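PDB 3DEM: complement factor MASP-3 from Homo sapiens, which is a serine protease of the complement system whose CUB1-EGF-CUB2 region binds mannan-binding lectin and ficolins in innate immunity. Local coordinates for residues Leu132-His136 and Asn159-Arg163; Phe183-Tyr187 and Arg269-Leu273; Cys193-Leu199 and His254-Phe260; Phe213-Asp217 and Phe240-Pro246. All coordinates share one frame; numbering follows the deposited sequence.

Contact 1 belongs to the calcium-binding EGF module, whereas contacts 2, 3 and 4 all lie in the second CUB domain. Contact 3 pairs two strands backbone to backbone, with one side-chain row buried inside the domain; contacts 1, 2 and 4 are made mainly by loops, partly at the surface, and rely more on ring faces and one or two hydrogen bonds. Trp-271 and Tyr-187 of contact 2 pack on Phe-260 of contact 3, and Gly-270 O probably bonds Asp-214 N of contact 4 at 2.7 Å. Contacts 2 and 4 also converge on the calcium site through Tyr-187 and Glu-216. Contact 1 touches none of the others, its nearest atoms being about 7 Å from contact 2.

Contact 1: residues Leu132-His136 and Asn159-Arg163; sequences LSCDH and NRTCR. With NAG (2-acetamido-2-deoxy-beta-D-glucopyranose), chain C.
Asp-135 and Cys-162 supply one of two direct hydrogen bonds between the two segments: Cys-162 N donates a hydrogen bond to Asp-135 OD2 at 3.1 Å, meeting the anti lone pair, the one turned away from OD1. In the other, Asp-135 N donates to Arg-160 O at 3.1 Å, nearly straight at the hydrogen but from above the carbonyl plane. Water 2 joins the same carbonyl to His-136 N. With CG anti to the backbone N (chi1 -170°), the Asp-135 carboxylate reaches across to Cys-162, while its OD1 forms a salt bridge with Lys-189. The second kind of contact is sulfur and CH packing on a ring. Cys-162 CB and SG both lie over one face of the His-136 imidazole, SG 3.8 Å from the ring centroid, and His-136 ND1 is bonded in addition to Arg-150 N. Van der Waals contacts fill the remainder: Arg-160 lays CG 3.2 Å from Ser-133 O, which also borders the guanidinium edge, and its chain, bent at chi3 (55°), brings the guanidinium between Leu-132 CD2 on one face and CG2 of the adjacent Thr-161 on the other. Beside this contact, Asn-159 ND2 carries an N-linked NAG. The disulfides Cys-134 to Cys-147 and Cys-149 to Cys-162 tie both segments into the cystine-rich core of a calcium-binding EGF-like module.

Contact 2: residues Phe183-Tyr187 and Arg269-Leu273; sequences FPNPY and RGWRL
The Phe-183 ring is covered on both faces, by Arg-272 CB from across the contact and by Pro-184 CB of its own loop, which follows a cis peptide bond and sits over the ring centre. Arg-272 CB stands 3.9 Å from the centroid of the Phe-183 ring as a CH-pi contact, and the two side chains cross at about a right angle. Gly-270 C borders the edge of the same ring, and Trp-271 O approaches obliquely, 3.3 Å from Phe-183 CD1. The Tyr-187 ring also turns an edge to Gly-270, CD2 lying 3.3 Å from Gly-270 CA. Its hydroxyl is bonded to Asp-226 and to Glu-216 N, two residues of the calcium site. The third flat group, the Arg-269 guanidinium, receives Pro-184 O at its edge: Arg-269 NE donates to that carbonyl at 2.9 Å with an angle of 169° at the hydrogen. A bend at chi3 of Arg-269 (76°) points NE back at the oxygen, while its CB rests 3.2 Å from Pro-184 O. Farther along, Arg-272 leads away and meets Glu-210 in a salt bridge. The bond from Arg-269 NE is the one hydrogen bond across the two segments. Ring edges against Gly-270 and a ring face against Arg-272, more than polar bonding, therefore hold this loop against residues 269-273 in the CUB domain.

Contact 3: residues Cys193-Leu199 and His254-Phe260; sequences CLYTIEL and HSVLILF
Tyr-195 has the most surface buried in the antiparallel pairing of an outermost strand, 192-198, with its neighbour 255-261 in one sheet of the CUB beta-sandwich. Opposite Ile-258 it forms a hydrogen-bonded pair: Tyr-195 N donates to Ile-258 O, and Ile-258 N returns an almost perfectly straight bond to Tyr-195 O, each 2.9 Å long. Its chi1 of -53° sets the ring alongside the Phe-260 side chain, whose CB meets the ring edge 4.2 Å from Tyr-195 CE2, and Trp-271 meets the same tyrosine ring, planes at about 85°. Ile-197 is paired with Val-256 in the same manner, its CD1 reaching toward Ile-258 CD1 at 4.3 Å. With Cys-193 and Phe-260, these residues make the buried face of the sheet; Ile-197 goes on to touch Val-205, Leu-207 and Tyr-275 of the other sheet. On the opposite, more open face, Leu-194 and Leu-259 run alongside each other, Leu-194 CD2 4.0 Å from Leu-259 CD1. At the far end the His-254 ring comes obliquely to the Leu-199 carbonyl, His-254 ND1 lying 3.0 Å from Leu-199 O. The last backbone bond of the pairing runs there, from Leu-199 N to His-254 O at 2.7 Å.

Contact 4: residues Phe213-Asp217 and Phe240-Pro246; sequences FDIED and FCGEKAP. With CA (calcium ion), chain F.
Phe-240 opens the meeting with its carbonyl, Phe-240 O lying 4.0 Å from Ile-215 CD1, while its ring turns one face to Pro-246 of the same loop. Cys-241 follows and packs on the segment opposite: its CB rests against Ile-215 CG2, and its SG, in a disulfide with Cys-223, lies 3.6 Å from Asp-217 CB. Gly-242 carries the backbone link, an antiparallel hydrogen-bonded pair with Ile-215. Ile-215 N donates to Gly-242 O at 3.0 Å in a straight line, whereas Gly-242 N reaches Ile-215 O at 2.8 Å along a more bent path of 140°. The carboxylate of Asp-217 comes close to the same glycine, OD2 being 3.3 Å from Gly-242 CA. At Glu-243 a CA-H...O contact runs from Glu-243 CA to Phe-213 O. Past Lys-244 comes Ala-245, whose CA sits over the centre of the Phe-213 ring, 3.6 Å from its centroid, with CB on the same face. Phe-213 CG is placed anti to the backbone N (chi1 -171°), which lays that face under the alanine, and Pro-246 CD meets the ring near Phe-213 CZ. Phe-209 packs edge-to-face on the same phenylalanine. Glu-216, next to Ile-215, directs its CB away from 240-246, and its OE1 binds a calcium ion, with Asp-226, Asp-263, Ser-265 and two waters completing the site. Two backbone hydrogen bonds and the CH-pi packing of Ala-245 on Phe-213 thus join 240-246 to the loop whose Glu-216 binds calcium.

Contact 1: residues Leu132-His136 and Asn159-Arg163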
# COMPACT_ATOMS: atom_id res chain seq x y z
N LEU A 132 0.95 -19.20 -15.32
CA LEU A 132 2.07 -18.29 -15.04
C LEU A 132 1.91 -17.54 -13.71
O LEU A 132 2.41 -16.42 -13.56
CB LEU A 132 2.25 -17.29 -16.18
CG LEU A 132 2.38 -17.88 -17.59
CD1 LEU A 132 2.34 -16.78 -18.65
CD2 LEU A 132 3.65 -18.72 -17.72
N SER A 133 1.20 -18.15 -12.76
CA SER A 133 1.12 -17.60 -11.40
C SER A 133 1.74 -18.61 -10.43
O SER A 133 2.04 -19.73 -10.82
CB SER A 133 -0.33 -17.31 -11.01
OG SER A 133 -1.09 -18.50 -11.01
N CYS A 134 1.92 -18.20 -9.17
CA CYS A 134 2.58 -19.06 -8.19
C CYS A 134 1.84 -20.39 -8.02
O CYS A 134 0.62 -20.42 -7.89
CB CYS A 134 2.72 -18.35 -6.84
SG CYS A 134 3.65 -16.80 -6.92
N ASP A 135 2.60 -21.48 -8.02
CA ASP A 135 2.04 -22.82 -7.86
C ASP A 135 1.38 -22.98 -6.48
O ASP A 135 0.23 -23.42 -6.39
CB ASP A 135 3.14 -23.87 -8.07
CG ASP A 135 2.61 -25.29 -8.17
OD1 ASP A 135 1.38 -25.49 -8.20
OD2 ASP A 135 3.44 -26.22 -8.23
N HIS A 136 2.09 -22.62 -5.42
CA HIS A 136 1.55 -22.72 -4.06
C HIS A 136 1.23 -21.36 -3.46
O HIS A 136 0.09 -20.89 -3.52
CB HIS A 136 2.49 -23.51 -3.14
CG HIS A 136 2.59 -24.96 -3.46
ND1 HIS A 136 3.46 -25.81 -2.81
CD2 HIS A 136 1.92 -25.73 -4.36
CE1 HIS A 136 3.33 -27.03 -3.30
NE2 HIS A 136 2.41 -27.01 -4.24
N ASN A 159 11.17 -20.21 -10.51
CA ASN A 159 10.80 -19.34 -9.40
C ASN A 159 9.31 -19.34 -9.12
O ASN A 159 8.78 -18.43 -8.50
CB ASN A 159 11.27 -17.90 -9.66
CG ASN A 159 12.78 -17.77 -9.64
OD1 ASN A 159 13.46 -18.42 -8.85
ND2 ASN A 159 13.31 -16.94 -10.53
N ARG A 160 8.63 -20.39 -9.56
CA ARG A 160 7.18 -20.37 -9.59
C ARG A 160 6.55 -21.69 -9.16
O ARG A 160 5.69 -21.72 -8.28
CB ARG A 160 6.72 -19.99 -11.00
CG ARG A 160 5.25 -19.74 -11.14
CD ARG A 160 4.94 -19.16 -12.51
NE ARG A 160 5.44 -19.99 -13.60
CZ ARG A 160 4.80 -21.05 -14.08
NH1 ARG A 160 3.63 -21.41 -13.56
NH2 ARG A 160 5.32 -21.75 -15.09
N THR A 161 6.98 -22.79 -9.77
CA THR A 161 6.41 -24.09 -9.44
C THR A 161 7.17 -24.80 -8.32
O THR A 161 8.32 -24.48 -8.02
CB THR A 161 6.28 -25.00 -10.68
OG1 THR A 161 7.57 -25.21 -11.27
CG2 THR A 161 5.36 -24.37 -11.70
N CYS A 162 6.49 -25.76 -7.69
CA CYS A 162 7.00 -26.40 -6.50
C CYS A 162 7.21 -27.91 -6.70
O CYS A 162 6.25 -28.67 -6.78
CB CYS A 162 6.03 -26.15 -5.34
SG CYS A 162 5.81 -24.40 -4.94
N ARG A 163 8.47 -28.32 -6.80
CA ARG A 163 8.82 -29.72 -7.02
C ARG A 163 9.15 -30.41 -5.70
O ARG A 163 9.15 -29.78 -4.65
CB ARG A 163 10.01 -29.83 -7.99
CG ARG A 163 11.33 -29.30 -7.44
CD ARG A 163 12.50 -29.72 -8.32
NE ARG A 163 13.79 -29.42 -7.70
CZ ARG A 163 14.42 -30.23 -6.85
NH1 ARG A 163 13.86 -31.39 -6.51
NH2 ARG A 163 15.59 -29.88 -6.33
C1 NAG C . 14.72 -16.77 -10.26
C2 NAG C . 14.66 -16.03 -11.61
C3 NAG C . 15.95 -15.24 -11.81
C4 NAG C . 15.97 -14.23 -10.67
C5 NAG C . 16.12 -15.05 -9.38
C6 NAG C . 16.36 -14.19 -8.14
C7 NAG C . 13.65 -16.64 -13.73
C8 NAG C . 13.54 -17.68 -14.81
N2 NAG C . 14.43 -16.96 -12.70
O3 NAG C . 16.01 -14.61 -13.07
O4 NAG C . 17.01 -13.28 -10.85
O5 NAG C . 14.96 -15.86 -9.19
O6 NAG C . 16.32 -15.04 -7.01
O7 NAG C . 13.05 -15.57 -13.81
O HOH W 1 3.58 -28.61 -7.83
O HOH W 2 4.51 -21.17 -5.74

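Contact 2: residues Phe183-Tyr187 and Arg269-Leu273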
# COMPACT_ATOMS: atom_id res chain seq x y z
N PHE A 183 0.19 -39.40 -3.90
CA PHE A 183 -0.92 -40.16 -4.47
C PHE A 183 -1.97 -40.48 -3.41
O PHE A 183 -1.63 -40.87 -2.30
CB PHE A 183 -0.41 -41.48 -5.09
CG PHE A 183 -1.51 -42.35 -5.65
CD1 PHE A 183 -1.94 -42.19 -6.96
CD2 PHE A 183 -2.10 -43.34 -4.87
CE1 PHE A 183 -2.95 -42.98 -7.49
CE2 PHE A 183 -3.12 -44.14 -5.39
CZ PHE A 183 -3.54 -43.96 -6.71
N PRO A 184 -3.27 -40.34 -3.76
CA PRO A 184 -3.81 -39.91 -5.05
C PRO A 184 -4.15 -38.41 -5.12
O PRO A 184 -5.01 -38.01 -5.90
CB PRO A 184 -5.09 -40.73 -5.15
CG PRO A 184 -5.58 -40.81 -3.71
CD PRO A 184 -4.35 -40.68 -2.81
N ASN A 185 -3.48 -37.60 -4.32
CA ASN A 185 -3.58 -36.15 -4.48
C ASN A 185 -2.74 -35.74 -5.70
O ASN A 185 -1.88 -36.50 -6.15
CB ASN A 185 -3.11 -35.43 -3.22
CG ASN A 185 -3.93 -35.82 -2.01
OD1 ASN A 185 -5.12 -35.51 -1.92
ND2 ASN A 185 -3.31 -36.51 -1.06
N PRO A 186 -3.01 -34.54 -6.25
CA PRO A 186 -2.23 -34.09 -7.40
C PRO A 186 -0.72 -34.24 -7.19
O PRO A 186 -0.19 -33.78 -6.19
CB PRO A 186 -2.60 -32.61 -7.52
CG PRO A 186 -3.99 -32.54 -6.95
CD PRO A 186 -4.04 -33.57 -5.86
N TYR A 187 -0.03 -34.90 -8.12
CA TYR A 187 1.43 -35.03 -8.01
C TYR A 187 2.15 -33.70 -8.25
O TYR A 187 1.67 -32.86 -9.02
CB TYR A 187 1.97 -36.13 -8.92
CG TYR A 187 1.57 -36.04 -10.38
CD1 TYR A 187 2.22 -35.17 -11.25
CD2 TYR A 187 0.58 -36.85 -10.89
CE1 TYR A 187 1.87 -35.11 -12.60
CE2 TYR A 187 0.22 -36.80 -12.23
CZ TYR A 187 0.87 -35.92 -13.08
OH TYR A 187 0.50 -35.88 -14.41
N ARG A 269 -3.84 -36.70 -10.78
CA ARG A 269 -3.74 -37.42 -9.50
C ARG A 269 -2.62 -38.47 -9.41
O ARG A 269 -2.23 -38.89 -8.31
CB ARG A 269 -5.09 -38.04 -9.14
CG ARG A 269 -6.21 -36.99 -9.05
CD ARG A 269 -7.53 -37.60 -8.65
NE ARG A 269 -7.57 -37.91 -7.22
CZ ARG A 269 -8.67 -38.27 -6.56
NH1 ARG A 269 -9.83 -38.39 -7.20
NH2 ARG A 269 -8.61 -38.52 -5.26
N GLY A 270 -2.09 -38.90 -10.56
CA GLY A 270 -0.95 -39.79 -10.57
C GLY A 270 -1.28 -41.27 -10.71
O GLY A 270 -2.19 -41.65 -11.46
N TRP A 271 -0.54 -42.10 -9.98
CA TRP A 271 -0.54 -43.54 -10.23
C TRP A 271 -0.03 -44.32 -9.03
O TRP A 271 0.66 -43.79 -8.16
CB TRP A 271 0.33 -43.86 -11.45
CG TRP A 271 1.74 -43.31 -11.33
CD1 TRP A 271 2.18 -42.09 -11.77
CD2 TRP A 271 2.87 -43.96 -10.74
NE1 TRP A 271 3.52 -41.94 -11.49
CE2 TRP A 271 3.97 -43.07 -10.85
CE3 TRP A 271 3.07 -45.19 -10.11
CZ2 TRP A 271 5.24 -43.38 -10.37
CZ3 TRP A 271 4.33 -45.51 -9.63
CH2 TRP A 271 5.40 -44.61 -9.76
N ARG A 272 -0.37 -45.60 -9.02
CA ARG A 272 0.07 -46.52 -7.99
C ARG A 272 0.33 -47.88 -8.63
O ARG A 272 -0.41 -48.32 -9.51
CB ARG A 272 -1.01 -46.66 -6.91
CG ARG A 272 -0.84 -47.88 -6.01
CD ARG A 272 -1.98 -48.04 -5.04
NE ARG A 272 -1.94 -49.34 -4.38
CZ ARG A 272 -1.90 -49.53 -3.06
NH1 ARG A 272 -1.92 -48.49 -2.22
NH2 ARG A 272 -1.87 -50.76 -2.57
N LEU A 273 1.39 -48.54 -8.21
CA LEU A 273 1.63 -49.89 -8.66
C LEU A 273 2.06 -50.76 -7.50
O LEU A 273 2.56 -50.27 -6.48
CB LEU A 273 2.65 -49.93 -9.81
CG LEU A 273 4.12 -49.58 -9.55
CD1 LEU A 273 4.87 -50.76 -8.93
CD2 LEU A 273 4.78 -49.15 -10.85

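Contact 3: residues Cys193-Leu199 and His254-Phe260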
# COMPACT_ATOMS: atom_id res chain seq x y z
N CYS A 193 11.20 -38.23 -10.59
CA CYS A 193 11.26 -39.28 -9.58
C CYS A 193 11.89 -40.55 -10.11
O CYS A 193 11.51 -41.04 -11.18
CB CYS A 193 9.84 -39.60 -9.08
SG CYS A 193 8.93 -38.16 -8.53
N LEU A 194 12.86 -41.07 -9.36
CA LEU A 194 13.52 -42.32 -9.70
C LEU A 194 13.21 -43.35 -8.63
O LEU A 194 13.67 -43.23 -7.49
CB LEU A 194 15.04 -42.12 -9.79
CG LEU A 194 15.54 -41.10 -10.82
CD1 LEU A 194 17.02 -40.77 -10.61
CD2 LEU A 194 15.30 -41.57 -12.25
N TYR A 195 12.40 -44.35 -8.99
CA TYR A 195 12.08 -45.46 -8.10
C TYR A 195 12.85 -46.70 -8.53
O TYR A 195 12.78 -47.11 -9.69
CB TYR A 195 10.58 -45.74 -8.13
CG TYR A 195 9.71 -44.54 -7.88
CD1 TYR A 195 9.38 -44.16 -6.58
CD2 TYR A 195 9.21 -43.78 -8.93
CE1 TYR A 195 8.57 -43.05 -6.35
CE2 TYR A 195 8.41 -42.68 -8.71
CZ TYR A 195 8.10 -42.32 -7.43
OH TYR A 195 7.30 -41.22 -7.21
N THR A 196 13.56 -47.30 -7.58
CA THR A 196 14.44 -48.41 -7.90
C THR A 196 14.08 -49.69 -7.15
O THR A 196 14.05 -49.72 -5.92
CB THR A 196 15.90 -48.05 -7.60
OG1 THR A 196 16.20 -46.79 -8.21
CG2 THR A 196 16.85 -49.11 -8.14
N ILE A 197 13.80 -50.75 -7.91
CA ILE A 197 13.55 -52.06 -7.34
C ILE A 197 14.80 -52.89 -7.56
O ILE A 197 15.26 -53.04 -8.70
CB ILE A 197 12.31 -52.74 -7.96
CG1 ILE A 197 11.07 -51.84 -7.83
CG2 ILE A 197 12.05 -54.11 -7.30
CD1 ILE A 197 9.87 -52.32 -8.62
N GLU A 198 15.38 -53.40 -6.48
CA GLU A 198 16.56 -54.25 -6.57
C GLU A 198 16.36 -55.51 -5.76
O GLU A 198 16.38 -55.47 -4.53
CB GLU A 198 17.78 -53.51 -6.02
CG GLU A 198 18.25 -52.36 -6.88
CD GLU A 198 19.55 -52.67 -7.60
OE1 GLU A 198 19.94 -53.87 -7.63
OE2 GLU A 198 20.18 -51.71 -8.11
N LEU A 199 16.18 -56.64 -6.44
CA LEU A 199 16.10 -57.93 -5.75
C LEU A 199 17.35 -58.74 -6.02
O LEU A 199 18.18 -58.39 -6.85
CB LEU A 199 14.88 -58.72 -6.22
CG LEU A 199 13.56 -57.96 -6.31
CD1 LEU A 199 12.51 -58.86 -6.93
CD2 LEU A 199 13.11 -57.47 -4.93
N HIS A 254 15.59 -58.98 -11.95
CA HIS A 254 15.53 -58.79 -10.51
C HIS A 254 15.65 -57.31 -10.17
O HIS A 254 15.52 -56.93 -9.01
CB HIS A 254 16.64 -59.57 -9.82
CG HIS A 254 18.01 -59.19 -10.27
ND1 HIS A 254 18.67 -58.09 -9.80
CD2 HIS A 254 18.84 -59.78 -11.17
CE1 HIS A 254 19.86 -58.00 -10.38
NE2 HIS A 254 19.98 -59.02 -11.21
N SER A 255 15.89 -56.49 -11.18
CA SER A 255 16.00 -55.05 -10.96
C SER A 255 15.24 -54.24 -12.00
O SER A 255 15.26 -54.56 -13.19
CB SER A 255 17.46 -54.62 -10.95
OG SER A 255 18.04 -54.86 -12.21
N VAL A 256 14.58 -53.18 -11.54
CA VAL A 256 13.74 -52.36 -12.39
C VAL A 256 13.88 -50.90 -12.00
O VAL A 256 13.96 -50.57 -10.81
CB VAL A 256 12.24 -52.77 -12.26
CG1 VAL A 256 11.36 -51.82 -13.05
CG2 VAL A 256 12.04 -54.22 -12.70
N LEU A 257 13.93 -50.02 -12.99
CA LEU A 257 13.88 -48.59 -12.73
C LEU A 257 12.61 -47.97 -13.28
O LEU A 257 12.26 -48.16 -14.44
CB LEU A 257 15.10 -47.88 -13.33
CG LEU A 257 15.02 -46.35 -13.27
CD1 LEU A 257 15.25 -45.83 -11.84
CD2 LEU A 257 15.99 -45.71 -14.25
N ILE A 258 11.92 -47.21 -12.43
CA ILE A 258 10.75 -46.47 -12.84
C ILE A 258 11.10 -44.99 -12.77
O ILE A 258 11.48 -44.47 -11.72
CB ILE A 258 9.54 -46.77 -11.93
CG1 ILE A 258 9.20 -48.26 -11.98
CG2 ILE A 258 8.33 -45.94 -12.36
CD1 ILE A 258 8.64 -48.79 -10.68
N LEU A 259 10.98 -44.31 -13.91
CA LEU A 259 11.17 -42.88 -13.98
C LEU A 259 9.82 -42.19 -14.19
O LEU A 259 9.08 -42.53 -15.11
CB LEU A 259 12.14 -42.51 -15.11
CG LEU A 259 12.42 -41.02 -15.32
CD1 LEU A 259 13.83 -40.77 -15.86
CD2 LEU A 259 11.38 -40.38 -16.24
N PHE A 260 9.51 -41.25 -13.31
CA PHE A 260 8.30 -40.45 -13.44
C PHE A 260 8.64 -38.98 -13.62
O PHE A 260 9.24 -38.36 -12.75
CB PHE A 260 7.38 -40.64 -12.22
CG PHE A 260 6.11 -39.84 -12.29
CD1 PHE A 260 5.33 -39.86 -13.45
CD2 PHE A 260 5.68 -39.10 -11.20
CE1 PHE A 260 4.15 -39.12 -13.52
CE2 PHE A 260 4.50 -38.36 -11.26
CZ PHE A 260 3.73 -38.38 -12.42

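Contact 4: residues Phe213-Asp217 and Phe240-Pro246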
# COMPACT_ATOMS: atom_id res chain seq x y z
N PHE A 213 -5.39 -44.10 -12.12
CA PHE A 213 -4.28 -43.80 -13.01
C PHE A 213 -4.62 -42.53 -13.79
O PHE A 213 -5.56 -42.51 -14.59
CB PHE A 213 -4.01 -44.96 -13.96
CG PHE A 213 -2.75 -44.81 -14.76
CD1 PHE A 213 -1.54 -45.30 -14.27
CD2 PHE A 213 -2.76 -44.18 -15.99
CE1 PHE A 213 -0.37 -45.16 -15.00
CE2 PHE A 213 -1.59 -44.03 -16.74
CZ PHE A 213 -0.40 -44.53 -16.24
N ASP A 214 -3.86 -41.47 -13.56
CA ASP A 214 -4.18 -40.15 -14.10
C ASP A 214 -2.90 -39.36 -14.31
O ASP A 214 -2.41 -38.68 -13.40
CB ASP A 214 -5.15 -39.42 -13.15
CG ASP A 214 -5.50 -38.02 -13.62
OD1 ASP A 214 -5.24 -37.66 -14.79
OD2 ASP A 214 -6.05 -37.26 -12.79
N ILE A 215 -2.36 -39.47 -15.52
CA ILE A 215 -1.17 -38.75 -15.93
C ILE A 215 -1.53 -37.89 -17.13
O ILE A 215 -2.11 -38.38 -18.10
CB ILE A 215 -0.01 -39.71 -16.29
CG1 ILE A 215 0.27 -40.66 -15.13
CG2 ILE A 215 1.25 -38.92 -16.65
CD1 ILE A 215 1.49 -41.54 -15.32
N GLU A 216 -1.24 -36.59 -17.04
CA GLU A 216 -1.56 -35.66 -18.12
C GLU A 216 -1.10 -36.21 -19.47
O GLU A 216 0.03 -36.68 -19.60
CB GLU A 216 -0.91 -34.31 -17.85
CG GLU A 216 -1.46 -33.17 -18.69
CD GLU A 216 -0.65 -31.89 -18.54
OE1 GLU A 216 0.33 -31.90 -17.76
OE2 GLU A 216 -0.99 -30.88 -19.19
N ASP A 217 -1.98 -36.14 -20.47
CA ASP A 217 -1.61 -36.57 -21.81
C ASP A 217 -2.10 -35.60 -22.88
O ASP A 217 -2.67 -34.56 -22.57
CB ASP A 217 -2.10 -38.00 -22.09
CG ASP A 217 -3.62 -38.10 -22.21
OD1 ASP A 217 -4.33 -37.09 -21.98
OD2 ASP A 217 -4.12 -39.19 -22.54
N PHE A 240 4.56 -43.85 -20.67
CA PHE A 240 3.17 -44.11 -20.34
C PHE A 240 2.53 -42.87 -19.75
O PHE A 240 3.12 -42.20 -18.90
CB PHE A 240 3.04 -45.27 -19.35
CG PHE A 240 3.64 -46.56 -19.84
CD1 PHE A 240 4.73 -47.12 -19.19
CD2 PHE A 240 3.11 -47.21 -20.94
CE1 PHE A 240 5.28 -48.31 -19.64
CE2 PHE A 240 3.66 -48.39 -21.40
CZ PHE A 240 4.75 -48.95 -20.74
N CYS A 241 1.32 -42.57 -20.21
CA CYS A 241 0.55 -41.46 -19.67
C CYS A 241 -0.93 -41.73 -19.91
O CYS A 241 -1.30 -42.79 -20.42
CB CYS A 241 0.98 -40.14 -20.31
SG CYS A 241 0.80 -40.12 -22.10
N GLY A 242 -1.79 -40.79 -19.54
CA GLY A 242 -3.22 -40.91 -19.81
C GLY A 242 -4.06 -41.40 -18.64
O GLY A 242 -3.64 -41.35 -17.49
N GLU A 243 -5.27 -41.87 -18.96
CA GLU A 243 -6.25 -42.27 -17.96
C GLU A 243 -6.33 -43.78 -17.81
O GLU A 243 -7.05 -44.29 -16.96
CB GLU A 243 -7.63 -41.73 -18.34
CG GLU A 243 -7.70 -40.21 -18.33
CD GLU A 243 -8.88 -39.67 -19.13
OE1 GLU A 243 -10.02 -40.13 -18.90
OE2 GLU A 243 -8.66 -38.79 -19.99
N LYS A 244 -5.59 -44.49 -18.65
CA LYS A 244 -5.62 -45.95 -18.68
C LYS A 244 -4.22 -46.47 -18.41
O LYS A 244 -3.29 -46.18 -19.16
CB LYS A 244 -6.11 -46.42 -20.04
CG LYS A 244 -6.26 -47.92 -20.18
CD LYS A 244 -7.71 -48.35 -20.00
CE LYS A 244 -7.92 -49.79 -20.46
NZ LYS A 244 -7.06 -50.73 -19.69
N ALA A 245 -4.07 -47.24 -17.34
CA ALA A 245 -2.78 -47.79 -16.97
C ALA A 245 -2.32 -48.85 -17.96
O ALA A 245 -3.15 -49.53 -18.56
CB ALA A 245 -2.83 -48.37 -15.56
N PRO A 246 -1.00 -48.99 -18.16
CA PRO A 246 -0.52 -50.08 -19.00
C PRO A 246 -0.90 -51.42 -18.39
O PRO A 246 -1.13 -51.51 -17.18
CB PRO A 246 1.00 -49.90 -19.01
CG PRO A 246 1.31 -48.96 -17.89
CD PRO A 246 0.10 -48.15 -17.63
CA CA F . 1.68 -31.96 -15.96
O HOH W 3 2.91 -31.80 -13.92
O HOH W 4 -0.14 -32.62 -14.55